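Long-range contacts in DNA primase (Aquifex aeolicus, PDB 2AU3), which probably synthesises, as a zinc- and magnesium-dependent RNA polymerase of the DnaG family, the short RNA primers that DNA polymerase extends during replication: residues 110-115 and 156-161; 185-190 and 207-212; 244-249 and 264-269; 307-312 and 370-375. All blocks are in the same frame, centred on the assembly; numbering follows the deposited sequence.

Contact 1 of 4, residues 110-115 and 156-161; sequences DRVCDF and KVLKEN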
loop_
_atom_site.group_PDB
_atom_site.type_symbol
_atom_site.label_atom_id
_atom_site.label_comp_id
_atom_site.label_asym_id
_atom_site.label_seq_id
_atom_site.Cartn_x
_atom_site.Cartn_y
_atom_site.Cartn_z
ATOM N N ASP A 110 3.279 11.308 9.448
ATOM C CA ASP A 110 3.202 10.186 10.362
ATOM C C ASP A 110 2.367 10.496 11.604
ATOM O O ASP A 110 1.616 9.631 12.087
ATOM C CB ASP A 110 4.601 9.722 10.759
ATOM C CG ASP A 110 4.557 8.472 11.606
ATOM O OD1 ASP A 110 4.373 7.357 11.032
ATOM O OD2 ASP A 110 4.605 8.519 12.852
ATOM N N ARG A 111 2.499 11.717 12.121
ATOM C CA ARG A 111 1.710 12.135 13.269
ATOM C C ARG A 111 0.222 12.244 12.919
ATOM O O ARG A 111 -0.654 12.021 13.764
ATOM C CB ARG A 111 2.204 13.485 13.795
ATOM C CG ARG A 111 1.381 14.005 14.946
ATOM C CD ARG A 111 1.509 13.089 16.177
ATOM N NE ARG A 111 0.717 13.504 17.319
ATOM C CZ ARG A 111 -0.510 13.066 17.584
ATOM N NH1 ARG A 111 -1.143 12.233 16.745
ATOM N NH2 ARG A 111 -1.113 13.479 18.689
ATOM N N VAL A 112 -0.052 12.681 11.702
ATOM C CA VAL A 112 -1.420 12.821 11.243
ATOM C C VAL A 112 -2.025 11.420 11.043
ATOM O O VAL A 112 -3.176 11.184 11.365
ATOM C CB VAL A 112 -1.491 13.669 9.953
ATOM C CG1 VAL A 112 -2.874 13.560 9.273
ATOM C CG2 VAL A 112 -1.182 15.131 10.261
ATOM N N CYS A 113 -1.217 10.487 10.574
ATOM C CA CYS A 113 -1.628 9.080 10.509
ATOM C C CYS A 113 -2.074 8.553 11.885
ATOM O O CYS A 113 -3.141 7.934 12.009
ATOM C CB CYS A 113 -0.485 8.224 9.946
ATOM S SG CYS A 113 -0.918 6.471 9.703
ATOM N N ASP A 114 -1.299 8.863 12.926
ATOM C CA ASP A 114 -1.609 8.434 14.305
ATOM C C ASP A 114 -2.894 9.054 14.810
ATOM O O ASP A 114 -3.652 8.420 15.563
ATOM C CB ASP A 114 -0.475 8.828 15.263
ATOM C CG ASP A 114 0.865 8.167 14.900
ATOM O OD1 ASP A 114 0.879 7.039 14.333
ATOM O OD2 ASP A 114 1.959 8.727 15.131
ATOM N N PHE A 115 -3.126 10.301 14.417
ATOM C CA PHE A 115 -4.332 11.035 14.790
ATOM C C PHE A 115 -5.590 10.361 14.210
ATOM O O PHE A 115 -6.580 10.106 14.918
ATOM C CB PHE A 115 -4.225 12.494 14.302
ATOM C CG PHE A 115 -5.530 13.225 14.302
ATOM C CD1 PHE A 115 -6.144 13.575 15.502
ATOM C CD2 PHE A 115 -6.169 13.529 13.107
ATOM C CE1 PHE A 115 -7.380 14.232 15.515
ATOM C CE2 PHE A 115 -7.397 14.189 13.104
ATOM C CZ PHE A 115 -7.997 14.549 14.323
ATOM N N LYS A 156 -5.098 21.418 15.803
ATOM C CA LYS A 156 -4.577 21.508 17.159
ATOM C C LYS A 156 -3.383 20.566 17.391
ATOM O O LYS A 156 -2.383 20.964 18.008
ATOM C CB LYS A 156 -5.686 21.240 18.178
ATOM C CG LYS A 156 -5.308 21.522 19.633
ATOM C CD LYS A 156 -6.375 20.950 20.593
ATOM C CE LYS A 156 -5.768 20.493 21.919
ATOM N NZ LYS A 156 -5.603 18.985 22.015
ATOM N N VAL A 157 -3.461 19.326 16.901
ATOM C CA VAL A 157 -2.320 18.423 17.090
ATOM C C VAL A 157 -1.117 18.887 16.292
ATOM O O VAL A 157 0.019 18.745 16.742
ATOM C CB VAL A 157 -2.611 16.907 16.816
ATOM C CG1 VAL A 157 -4.006 16.487 17.239
ATOM C CG2 VAL A 157 -2.307 16.525 15.386
ATOM N N LEU A 158 -1.370 19.431 15.113
ATOM C CA LEU A 158 -0.312 19.910 14.244
ATOM C C LEU A 158 0.412 21.091 14.902
ATOM O O LEU A 158 1.638 21.086 15.036
ATOM C CB LEU A 158 -0.913 20.339 12.903
ATOM C CG LEU A 158 -0.694 19.482 11.645
ATOM C CD1 LEU A 158 -0.141 18.096 11.937
ATOM C CD2 LEU A 158 -1.935 19.438 10.739
ATOM N N LYS A 159 -0.367 22.092 15.313
ATOM C CA LYS A 159 0.172 23.264 16.007
ATOM C C LYS A 159 0.917 22.871 17.284
ATOM O O LYS A 159 2.045 23.317 17.494
ATOM C CB LYS A 159 -0.939 24.294 16.299
ATOM C CG LYS A 159 -1.458 24.989 15.051
ATOM C CD LYS A 159 -2.600 25.947 15.393
ATOM C CE LYS A 159 -2.901 26.860 14.225
ATOM N NZ LYS A 159 -3.783 28.023 14.599
ATOM N N GLU A 160 0.305 22.013 18.110
ATOM C CA GLU A 160 0.918 21.517 19.357
ATOM C C GLU A 160 2.283 20.843 19.114
ATOM O O GLU A 160 3.142 20.856 19.987
ATOM C CB GLU A 160 0.009 20.482 20.048
ATOM C CG GLU A 160 -1.109 21.026 20.934
ATOM C CD GLU A 160 -1.878 19.907 21.658
ATOM O OE1 GLU A 160 -2.290 18.918 21.006
ATOM O OE2 GLU A 160 -2.073 20.013 22.889
ATOM N N ASN A 161 2.424 20.195 17.953
ATOM C CA ASN A 161 3.623 19.441 17.602
ATOM C C ASN A 161 4.556 20.241 16.704
ATOM O O ASN A 161 5.636 19.767 16.327
ATOM C CB ASN A 161 3.242 18.118 16.933
ATOM C CG ASN A 161 2.816 17.061 17.937
ATOM O OD1 ASN A 161 3.647 16.328 18.478
ATOM N ND2 ASN A 161 1.519 16.979 18.198
#

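Contact 2 of 4, residues 185-190 and 207-212; sequences FLRRVV and RIVEDK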
loop_
_atom_site.group_PDB
_atom_site.type_symbol
_atom_site.label_atom_id
_atom_site.label_comp_id
_atom_site.label_asym_id
_atom_site.label_seq_id
_atom_site.Cartn_x
_atom_site.Cartn_y
_atom_site.Cartn_z
ATOM N N PHE A 185 -9.604 15.368 3.948
ATOM C CA PHE A 185 -10.196 14.053 4.169
ATOM C C PHE A 185 -11.344 14.044 5.180
ATOM O O PHE A 185 -11.845 12.969 5.545
ATOM C CB PHE A 185 -9.100 13.090 4.605
ATOM C CG PHE A 185 -8.054 12.912 3.575
ATOM C CD1 PHE A 185 -8.286 12.084 2.485
ATOM C CD2 PHE A 185 -6.869 13.628 3.634
ATOM C CE1 PHE A 185 -7.336 11.941 1.493
ATOM C CE2 PHE A 185 -5.897 13.484 2.634
ATOM C CZ PHE A 185 -6.131 12.643 1.577
ATOM N N LEU A 186 -11.774 15.232 5.611
ATOM C CA LEU A 186 -12.828 15.364 6.631
ATOM C C LEU A 186 -13.978 14.372 6.440
ATOM O O LEU A 186 -14.518 14.260 5.350
ATOM C CB LEU A 186 -13.375 16.800 6.680
ATOM C CG LEU A 186 -14.340 17.130 7.817
ATOM C CD1 LEU A 186 -13.656 16.935 9.178
ATOM C CD2 LEU A 186 -14.816 18.577 7.677
ATOM N N ARG A 187 -14.289 13.617 7.499
ATOM C CA ARG A 187 -15.442 12.722 7.517
ATOM C C ARG A 187 -15.229 11.424 6.744
ATOM O O ARG A 187 -16.145 10.655 6.589
ATOM C CB ARG A 187 -16.697 13.468 7.011
ATOM C CG ARG A 187 -18.012 13.038 7.643
ATOM C CD ARG A 187 -18.126 13.277 9.155
ATOM N NE ARG A 187 -18.029 14.692 9.509
ATOM C CZ ARG A 187 -17.346 15.158 10.543
ATOM N NH1 ARG A 187 -16.693 14.326 11.344
ATOM N NH2 ARG A 187 -17.303 16.458 10.775
ATOM N N ARG A 188 -14.015 11.175 6.264
ATOM C CA ARG A 188 -13.739 9.972 5.483
ATOM C C ARG A 188 -12.988 8.941 6.298
ATOM O O ARG A 188 -12.256 9.286 7.224
ATOM C CB ARG A 188 -12.908 10.292 4.236
ATOM C CG ARG A 188 -13.596 11.211 3.250
ATOM C CD ARG A 188 -12.768 11.548 2.011
ATOM N NE ARG A 188 -13.595 12.401 1.158
ATOM C CZ ARG A 188 -14.199 12.006 0.056
ATOM N NH1 ARG A 188 -14.003 10.770 -0.412
ATOM N NH2 ARG A 188 -14.991 12.853 -0.588
ATOM N N VAL A 189 -13.155 7.675 5.932
ATOM C CA VAL A 189 -12.282 6.620 6.432
ATOM C C VAL A 189 -10.987 6.806 5.657
ATOM O O VAL A 189 -11.013 6.965 4.455
ATOM C CB VAL A 189 -12.906 5.214 6.219
ATOM C CG1 VAL A 189 -11.816 4.065 6.307
ATOM C CG2 VAL A 189 -14.052 4.990 7.269
ATOM N N VAL A 190 -9.871 6.874 6.375
ATOM C CA VAL A 190 -8.615 7.238 5.806
ATOM C C VAL A 190 -7.793 5.980 5.619
ATOM O O VAL A 190 -7.705 5.144 6.519
ATOM C CB VAL A 190 -7.862 8.231 6.710
ATOM C CG1 VAL A 190 -6.469 8.434 6.200
ATOM C CG2 VAL A 190 -8.612 9.602 6.788
ATOM N N ARG A 207 -15.358 8.275 1.363
ATOM C CA ARG A 207 -16.392 8.931 2.153
ATOM C C ARG A 207 -17.475 7.935 2.629
ATOM O O ARG A 207 -17.752 6.925 1.963
ATOM C CB ARG A 207 -16.929 10.186 1.464
ATOM C CG ARG A 207 -18.153 10.014 0.666
ATOM C CD ARG A 207 -18.654 11.324 0.089
ATOM N NE ARG A 207 -19.036 11.147 -1.302
ATOM C CZ ARG A 207 -20.043 10.375 -1.695
ATOM N NH1 ARG A 207 -20.777 9.745 -0.791
ATOM N NH2 ARG A 207 -20.336 10.252 -2.982
ATOM N N ILE A 208 -17.972 8.158 3.840
ATOM C CA ILE A 208 -18.963 7.274 4.443
ATOM C C ILE A 208 -20.285 8.010 4.669
ATOM O O ILE A 208 -21.278 7.403 5.076
ATOM C CB ILE A 208 -18.437 6.655 5.766
ATOM C CG1 ILE A 208 -17.949 7.750 6.739
ATOM C CG2 ILE A 208 -17.347 5.616 5.464
ATOM C CD1 ILE A 208 -17.667 7.266 8.166
ATOM N N VAL A 209 -20.286 9.321 4.421
ATOM C CA VAL A 209 -21.532 10.090 4.429
ATOM C C VAL A 209 -22.003 10.384 3.002
ATOM O O VAL A 209 -21.209 10.344 2.068
ATOM C CB VAL A 209 -21.411 11.395 5.259
ATOM C CG1 VAL A 209 -20.967 11.075 6.695
ATOM C CG2 VAL A 209 -20.442 12.377 4.615
ATOM N N GLU A 210 -23.298 10.665 2.851
ATOM C CA GLU A 210 -23.887 11.098 1.577
ATOM C C GLU A 210 -23.554 12.558 1.267
ATOM O O GLU A 210 -23.864 13.453 2.057
ATOM C CB GLU A 210 -25.408 10.905 1.602
ATOM C CG GLU A 210 -25.872 9.701 0.811
ATOM C CD GLU A 210 -27.228 9.185 1.261
ATOM O OE1 GLU A 210 -28.258 9.785 0.860
ATOM O OE2 GLU A 210 -27.264 8.170 1.999
ATOM N N ASP A 211 -22.940 12.782 0.107
ATOM C CA ASP A 211 -22.298 14.056 -0.233
ATOM C C ASP A 211 -22.188 14.148 -1.760
ATOM O O ASP A 211 -22.276 13.133 -2.453
ATOM C CB ASP A 211 -20.887 14.105 0.387
ATOM C CG ASP A 211 -20.482 15.494 0.825
ATOM O OD1 ASP A 211 -20.141 16.319 -0.049
ATOM O OD2 ASP A 211 -20.461 15.861 2.024
ATOM N N LYS A 212 -21.972 15.357 -2.274
ATOM C CA LYS A 212 -21.741 15.558 -3.708
ATOM C C LYS A 212 -20.319 15.115 -4.154
ATOM O O LYS A 212 -20.116 14.745 -5.314
ATOM C CB LYS A 212 -22.042 17.029 -4.088
ATOM C CG LYS A 212 -21.441 17.534 -5.421
ATOM C CD LYS A 212 -22.288 17.156 -6.637
ATOM C CE LYS A 212 -21.386 16.746 -7.817
ATOM N NZ LYS A 212 -22.140 16.747 -9.119
#

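Contact 3 of 4, residues 244-249 and 264-269; sequences EGFAIL and IRNVVA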
loop_
_atom_site.group_PDB
_atom_site.type_symbol
_atom_site.label_atom_id
_atom_site.label_comp_id
_atom_site.label_asym_id
_atom_site.label_seq_id
_atom_site.Cartn_x
_atom_site.Cartn_y
_atom_site.Cartn_z
ATOM N N GLU A 244 6.501 -16.036 -2.381
ATOM C CA GLU A 244 5.594 -16.819 -3.252
ATOM C C GLU A 244 5.992 -16.853 -4.736
ATOM O O GLU A 244 5.629 -17.779 -5.461
ATOM C CB GLU A 244 4.135 -16.383 -3.074
ATOM C CG GLU A 244 3.639 -16.616 -1.644
ATOM C CD GLU A 244 2.209 -16.169 -1.412
ATOM O OE1 GLU A 244 2.001 -15.175 -0.656
ATOM O OE2 GLU A 244 1.290 -16.830 -1.953
ATOM N N GLY A 245 6.793 -15.892 -5.161
ATOM C CA GLY A 245 7.272 -15.880 -6.533
ATOM C C GLY A 245 6.292 -15.241 -7.499
ATOM O O GLY A 245 6.495 -15.296 -8.715
ATOM N N PHE A 246 5.246 -14.608 -6.972
ATOM C CA PHE A 246 4.343 -13.826 -7.819
ATOM C C PHE A 246 3.609 -12.776 -6.992
ATOM O O PHE A 246 3.609 -12.838 -5.749
ATOM C CB PHE A 246 3.353 -14.738 -8.574
ATOM C CG PHE A 246 2.319 -15.412 -7.681
ATOM C CD1 PHE A 246 1.027 -14.885 -7.568
ATOM C CD2 PHE A 246 2.631 -16.583 -6.974
ATOM C CE1 PHE A 246 0.070 -15.491 -6.761
ATOM C CE2 PHE A 246 1.667 -17.211 -6.151
ATOM C CZ PHE A 246 0.383 -16.655 -6.043
ATOM N N ALA A 247 2.980 -11.832 -7.678
ATOM C CA ALA A 247 2.160 -10.835 -7.035
ATOM C C ALA A 247 0.757 -10.968 -7.606
ATOM O O ALA A 247 0.594 -11.407 -8.741
ATOM C CB ALA A 247 2.709 -9.424 -7.314
ATOM N N ILE A 248 -0.244 -10.544 -6.835
ATOM C CA ILE A 248 -1.604 -10.438 -7.345
ATOM C C ILE A 248 -1.909 -8.936 -7.455
ATOM O O ILE A 248 -1.661 -8.218 -6.522
ATOM C CB ILE A 248 -2.615 -11.143 -6.390
ATOM C CG1 ILE A 248 -2.324 -12.652 -6.309
ATOM C CG2 ILE A 248 -4.102 -10.836 -6.852
ATOM C CD1 ILE A 248 -2.862 -13.372 -5.003
ATOM N N LEU A 249 -2.353 -8.472 -8.637
ATOM C CA LEU A 249 -2.755 -7.093 -8.826
ATOM C C LEU A 249 -4.263 -6.984 -8.813
ATOM O O LEU A 249 -4.957 -7.633 -9.596
ATOM C CB LEU A 249 -2.153 -6.517 -10.146
ATOM C CG LEU A 249 -2.535 -5.088 -10.576
ATOM C CD1 LEU A 249 -1.854 -4.012 -9.713
ATOM C CD2 LEU A 249 -2.233 -4.882 -12.104
ATOM N N ILE A 264 -4.432 -13.509 1.996
ATOM C CA ILE A 264 -3.808 -13.508 0.686
ATOM C C ILE A 264 -3.006 -12.213 0.646
ATOM O O ILE A 264 -3.580 -11.134 0.483
ATOM C CB ILE A 264 -4.885 -13.530 -0.410
ATOM C CG1 ILE A 264 -5.550 -14.902 -0.468
ATOM C CG2 ILE A 264 -4.254 -13.301 -1.804
ATOM C CD1 ILE A 264 -6.789 -14.922 -1.377
ATOM N N ARG A 265 -1.696 -12.305 0.838
ATOM C CA ARG A 265 -0.953 -11.115 1.256
ATOM C C ARG A 265 0.056 -10.606 0.224
ATOM O O ARG A 265 0.684 -9.561 0.428
ATOM C CB ARG A 265 -0.239 -11.397 2.567
ATOM C CG ARG A 265 -1.162 -11.710 3.752
ATOM C CD ARG A 265 -0.343 -12.020 4.983
ATOM N NE ARG A 265 -1.143 -12.321 6.165
ATOM C CZ ARG A 265 -1.208 -13.513 6.716
ATOM N NH1 ARG A 265 -0.559 -14.528 6.172
ATOM N NH2 ARG A 265 -1.917 -13.691 7.822
ATOM N N ASN A 266 0.206 -11.345 -0.882
ATOM C CA ASN A 266 1.171 -10.936 -1.910
ATOM C C ASN A 266 0.427 -10.134 -2.971
ATOM O O ASN A 266 0.425 -10.492 -4.119
ATOM C CB ASN A 266 1.871 -12.170 -2.526
ATOM C CG ASN A 266 0.871 -13.183 -3.118
ATOM O OD1 ASN A 266 -0.223 -13.367 -2.587
ATOM N ND2 ASN A 266 1.263 -13.846 -4.199
ATOM N N VAL A 267 -0.191 -9.042 -2.540
ATOM C CA VAL A 267 -1.203 -8.283 -3.304
ATOM C C VAL A 267 -0.816 -6.810 -3.308
ATOM O O VAL A 267 -0.440 -6.262 -2.242
ATOM C CB VAL A 267 -2.605 -8.369 -2.617
ATOM C CG1 VAL A 267 -3.713 -7.705 -3.506
ATOM C CG2 VAL A 267 -2.991 -9.819 -2.338
ATOM N N VAL A 268 -0.980 -6.155 -4.477
ATOM C CA VAL A 268 -0.770 -4.714 -4.644
ATOM C C VAL A 268 -1.931 -4.139 -5.428
ATOM O O VAL A 268 -2.691 -4.874 -6.041
ATOM C CB VAL A 268 0.531 -4.386 -5.452
ATOM C CG1 VAL A 268 1.776 -4.593 -4.557
ATOM C CG2 VAL A 268 0.640 -5.269 -6.681
ATOM N N ALA A 269 -2.068 -2.820 -5.401
ATOM C CA ALA A 269 -3.099 -2.166 -6.195
ATOM C C ALA A 269 -2.591 -0.816 -6.677
ATOM O O ALA A 269 -1.766 -0.197 -5.993
ATOM C CB ALA A 269 -4.364 -1.996 -5.361
HETATM O O HOH W 1 -0.319 -14.714 0.834
#

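Contact 4 of 4, residues 307-312 and 370-375; sequences AIPLLL and FRYYLG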
loop_
_atom_site.group_PDB
_atom_site.type_symbol
_atom_site.label_atom_id
_atom_site.label_comp_id
_atom_site.label_asym_id
_atom_site.label_seq_id
_atom_site.Cartn_x
_atom_site.Cartn_y
_atom_site.Cartn_z
ATOM N N ALA A 307 -4.063 -2.827 -18.841
ATOM C CA ALA A 307 -2.908 -2.914 -17.922
ATOM C C ALA A 307 -1.848 -3.914 -18.400
ATOM O O ALA A 307 -0.658 -3.771 -18.109
ATOM C CB ALA A 307 -3.387 -3.263 -16.498
ATOM N N ILE A 308 -2.287 -4.922 -19.142
ATOM C CA ILE A 308 -1.424 -6.029 -19.565
ATOM C C ILE A 308 -0.186 -5.594 -20.371
ATOM O O ILE A 308 0.914 -6.027 -20.070
ATOM C CB ILE A 308 -2.264 -7.093 -20.350
ATOM C CG1 ILE A 308 -3.121 -7.906 -19.391
ATOM C CG2 ILE A 308 -1.361 -8.000 -21.128
ATOM C CD1 ILE A 308 -4.200 -8.819 -20.050
ATOM N N PRO A 309 -0.337 -4.732 -21.385
ATOM C CA PRO A 309 0.830 -4.251 -22.126
ATOM C C PRO A 309 1.832 -3.496 -21.237
ATOM O O PRO A 309 3.022 -3.544 -21.503
ATOM C CB PRO A 309 0.206 -3.300 -23.145
ATOM C CG PRO A 309 -1.181 -3.871 -23.333
ATOM C CD PRO A 309 -1.586 -4.168 -21.936
ATOM N N LEU A 310 1.351 -2.789 -20.222
ATOM C CA LEU A 310 2.298 -2.122 -19.305
ATOM C C LEU A 310 3.111 -3.158 -18.539
ATOM O O LEU A 310 4.318 -2.981 -18.350
ATOM C CB LEU A 310 1.596 -1.189 -18.311
ATOM C CG LEU A 310 0.465 -0.298 -18.844
ATOM C CD1 LEU A 310 -0.132 0.467 -17.677
ATOM C CD2 LEU A 310 0.949 0.650 -19.936
ATOM N N LEU A 311 2.454 -4.237 -18.126
ATOM C CA LEU A 311 3.147 -5.324 -17.420
ATOM C C LEU A 311 4.130 -6.056 -18.354
ATOM O O LEU A 311 5.292 -6.306 -17.977
ATOM C CB LEU A 311 2.138 -6.286 -16.766
ATOM C CG LEU A 311 1.289 -5.623 -15.661
ATOM C CD1 LEU A 311 0.182 -6.531 -15.226
ATOM C CD2 LEU A 311 2.172 -5.254 -14.456
ATOM N N LEU A 312 3.658 -6.395 -19.557
ATOM C CA LEU A 312 4.521 -7.024 -20.559
ATOM C C LEU A 312 5.768 -6.180 -20.838
ATOM O O LEU A 312 6.873 -6.705 -20.823
ATOM C CB LEU A 312 3.752 -7.380 -21.844
ATOM C CG LEU A 312 2.632 -8.410 -21.679
ATOM C CD1 LEU A 312 1.818 -8.563 -22.977
ATOM C CD2 LEU A 312 3.177 -9.778 -21.199
ATOM N N PHE A 370 -3.371 -11.800 -29.824
ATOM C CA PHE A 370 -2.053 -12.426 -29.724
ATOM C C PHE A 370 -0.947 -11.563 -30.335
ATOM O O PHE A 370 0.075 -11.293 -29.682
ATOM C CB PHE A 370 -2.072 -13.790 -30.393
ATOM C CG PHE A 370 -0.806 -14.585 -30.196
ATOM C CD1 PHE A 370 -0.633 -15.372 -29.067
ATOM C CD2 PHE A 370 0.194 -14.582 -31.162
ATOM C CE1 PHE A 370 0.538 -16.126 -28.898
ATOM C CE2 PHE A 370 1.358 -15.327 -30.990
ATOM C CZ PHE A 370 1.528 -16.083 -29.857
ATOM N N ARG A 371 -1.151 -11.125 -31.571
ATOM C CA ARG A 371 -0.136 -10.329 -32.244
ATOM C C ARG A 371 0.007 -8.963 -31.580
ATOM O O ARG A 371 1.098 -8.450 -31.481
ATOM C CB ARG A 371 -0.405 -10.228 -33.749
ATOM C CG ARG A 371 -0.934 -8.900 -34.225
ATOM C CD ARG A 371 -1.540 -8.922 -35.654
ATOM N NE ARG A 371 -0.561 -8.530 -36.665
ATOM C CZ ARG A 371 -0.861 -8.062 -37.871
ATOM N NH1 ARG A 371 -2.130 -7.928 -38.254
ATOM N NH2 ARG A 371 0.116 -7.742 -38.710
ATOM N N TYR A 372 -1.095 -8.397 -31.100
ATOM C CA TYR A 372 -1.032 -7.163 -30.309
ATOM C C TYR A 372 -0.216 -7.340 -29.006
ATOM O O TYR A 372 0.690 -6.571 -28.738
ATOM C CB TYR A 372 -2.439 -6.661 -30.028
ATOM C CG TYR A 372 -2.542 -5.529 -29.037
ATOM C CD1 TYR A 372 -2.317 -4.206 -29.427
ATOM C CD2 TYR A 372 -2.914 -5.773 -27.726
ATOM C CE1 TYR A 372 -2.429 -3.162 -28.520
ATOM C CE2 TYR A 372 -3.044 -4.737 -26.817
ATOM C CZ TYR A 372 -2.787 -3.439 -27.211
ATOM O OH TYR A 372 -2.908 -2.424 -26.301
ATOM N N TYR A 373 -0.538 -8.335 -28.189
ATOM C CA TYR A 373 0.229 -8.526 -26.943
ATOM C C TYR A 373 1.683 -8.853 -27.205
ATOM O O TYR A 373 2.575 -8.401 -26.488
ATOM C CB TYR A 373 -0.385 -9.609 -26.060
ATOM C CG TYR A 373 -1.649 -9.172 -25.419
ATOM C CD1 TYR A 373 -1.730 -7.942 -24.792
ATOM C CD2 TYR A 373 -2.794 -9.970 -25.494
ATOM C CE1 TYR A 373 -2.918 -7.502 -24.229
ATOM C CE2 TYR A 373 -3.982 -9.560 -24.927
ATOM C CZ TYR A 373 -4.039 -8.326 -24.285
ATOM O OH TYR A 373 -5.212 -7.892 -23.719
ATOM N N LEU A 374 1.911 -9.668 -28.227
ATOM C CA LEU A 374 3.265 -10.019 -28.649
ATOM C C LEU A 374 4.175 -8.823 -28.854
ATOM O O LEU A 374 5.391 -8.932 -28.624
ATOM C CB LEU A 374 3.224 -10.846 -29.930
ATOM C CG LEU A 374 4.206 -12.018 -29.972
ATOM C CD1 LEU A 374 4.010 -12.922 -28.794
ATOM C CD2 LEU A 374 4.122 -12.790 -31.293
ATOM N N GLY A 375 3.602 -7.698 -29.293
ATOM C CA GLY A 375 4.367 -6.514 -29.621
ATOM C C GLY A 375 4.918 -5.778 -28.405
ATOM O O GLY A 375 5.593 -4.757 -28.551
#

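Contact 1 of 4, residues 110-115 and 156-161
Val112 and Leu158 meet methyl to methyl, CG2 of Val112 lying 3.6 Å from CD1 of Leu158. One turn further along helix 101-122, the ring of Phe115 reaches the same partner helix, its CD1 4.0 Å from CG1 of Val157. Arg111 packs beside Val157: its guanidinium lays one face over CB of that valine, with NH2 4.2 Å from the carbon. NE of the same arginine comes within 3.7 Å of ND2 of Asn161; both are N-H donors, so this is contact without a hydrogen bond, and the planes stand 84° apart. Segments 110-115 and 156-161, on helices 101-122 and 151-161, run roughly antiparallel, their local axes at 139° and 10.5 Å apart at the closest, a helix-helix packing in the N-terminal part of the primase catalytic core. What holds the Asn161 amide is its own helix: ND2 gives a nearly straight bond of 2.7 Å to the Val157 carbonyl O, which lies in the amide plane. Arg111 carries CG anti to its backbone nitrogen (chi1 177°), then bends at chi2, bringing the guanidinium alongside its own helix near Phe115. Tyr167 of helix 164-168 touches both Val112 and Leu158, and Asp110 and Asp114 form salt bridges with Lys69.

Contact 2 of 4, residues 185-190 and 207-212
Arg188 and Arg207 set their guanidinium groups steeply against each other, planes 75° apart. The Arg188 group lies flat over the base of the Arg207 side chain, with CB of Arg207 above the middle of its face, 3.6 Å from CZ. Extended from CG to NE, Arg188 reaches this place at full length, and its NH1 and NH2 are taken up by the carbonyls of Gly205 and Pro214. Arg207 turns its own head elsewhere: NE bonds to the Ser213 carbonyl, and NH1 to Val209 O at 3.0 Å. At about a right angle, Val189 and Ile208 meet through their CG2 methyls, 3.8 Å apart, while CG of Arg187 rests on CG1 of Val209 at 3.7 Å. The contact sits where strands 188-194 and 200-207, antiparallel neighbours in a four-stranded sheet, give way to loops, a type II turn from Phe185 to Arg188 leading in. NH2 of Arg188 is 4.4 Å from NE of Arg207; the separate backbone carbonyls that each group binds probably soften the repulsion of these like charges.

Contact 3 of 4, residues 244-249 and 264-269
Over one face of the Phe246 ring sits the amide nitrogen of Asn266, ND2 lying 3.3 Å from CE1, ring and amide planes 80° apart. The Asn266 amide is stacked on the Glu244 carboxylate, 29° from parallel, with OE1 of Glu244 3.4 Å from CG of Asn266. This is the start of a beta-alpha-beta crossover of the Toprim fold, where helix 253-261 links parallel strands 247-249 and 267-270. Asn266, the centre of an inverse gamma turn, holds CG between its backbone N and carbonyl carbon (chi1 57°), swinging the amide toward Phe246. There ND2 bonds to Phe246 O at 3.0 Å, approaching from above the carbonyl plane. With a leucine here, the Phe246 carbonyl would probably lose this donor, the ring face its covering nitrogen and the Glu244 carboxylate its stacked partner. The ladder starts beyond, Ile248 N to Asn266 O at 2.8 Å, then Val268 N to Ile248 O. On the face shared with Val267, Ile248 pushes CD1 tightly against CG2 of Ile264, 3.5 Å away. Glu251, a predicted magnesium ligand, soon follows strand 247-249. A water joins the two segments, donating a hydrogen bond to Glu244 OE1 and accepting one from Arg265 N, 2.8 Å away.

Contact 4 of 4, residues 307-312 and 370-375
Tyr373 fits closely against Ile308: CG2 of the isoleucine lies 3.5 Å from CE1 of the ring, and the Ile308 CD1 methyl reaches on toward the phenol oxygen. Leu312, one turn later, comes in across the other end of the tyrosine, its CD1 3.6 Å from Tyr373 O and 3.9 Å from CB. The ring thus projects from helix 363-374 onto helix 298-313 of the Toprim domain, its CG anti to the carbonyl carbon (chi1 -72°), with Phe352 also touching it. Pro309 CG meets the ring at its edge. The looser, solvent side belongs to exposed Tyr372, which meets only Pro309 among residues 307-312, its OH 3.7 Å from CG of the proline. Tyr372 CD2 also lies over one face of the Tyr373 ring. Cutting Tyr373 back to an alanine would probably open a gap beside Ile308 and Pro309 and weaken the join between the two helices. No hydrogen bond crosses; the segments meet mainly by van der Waals contact, with Tyr373 O and Tyr372 OH touching carbon.

From the N terminus the four contacts come in series, each closing its own loop before the next opens; none nests or crosses. Contact 1 closes a largely helical loop of 40 residues, tying helix 101-122 to helix 151-161. Contact 2 closes a short beta hairpin excursion in the four-stranded sheet of the same N-terminal part of the core, its centre about 20 Å from that of contact 1. Contact 3 spans the single helix of a Toprim crossover, and contact 4 bridges 57 residues to bring the following helical domain against a Toprim helix. Only contacts 3 and 4 touch, through Leu249 CD2 and Leu311 CD1 at 4.3 Å, which joins the sheet to the helix packed on it.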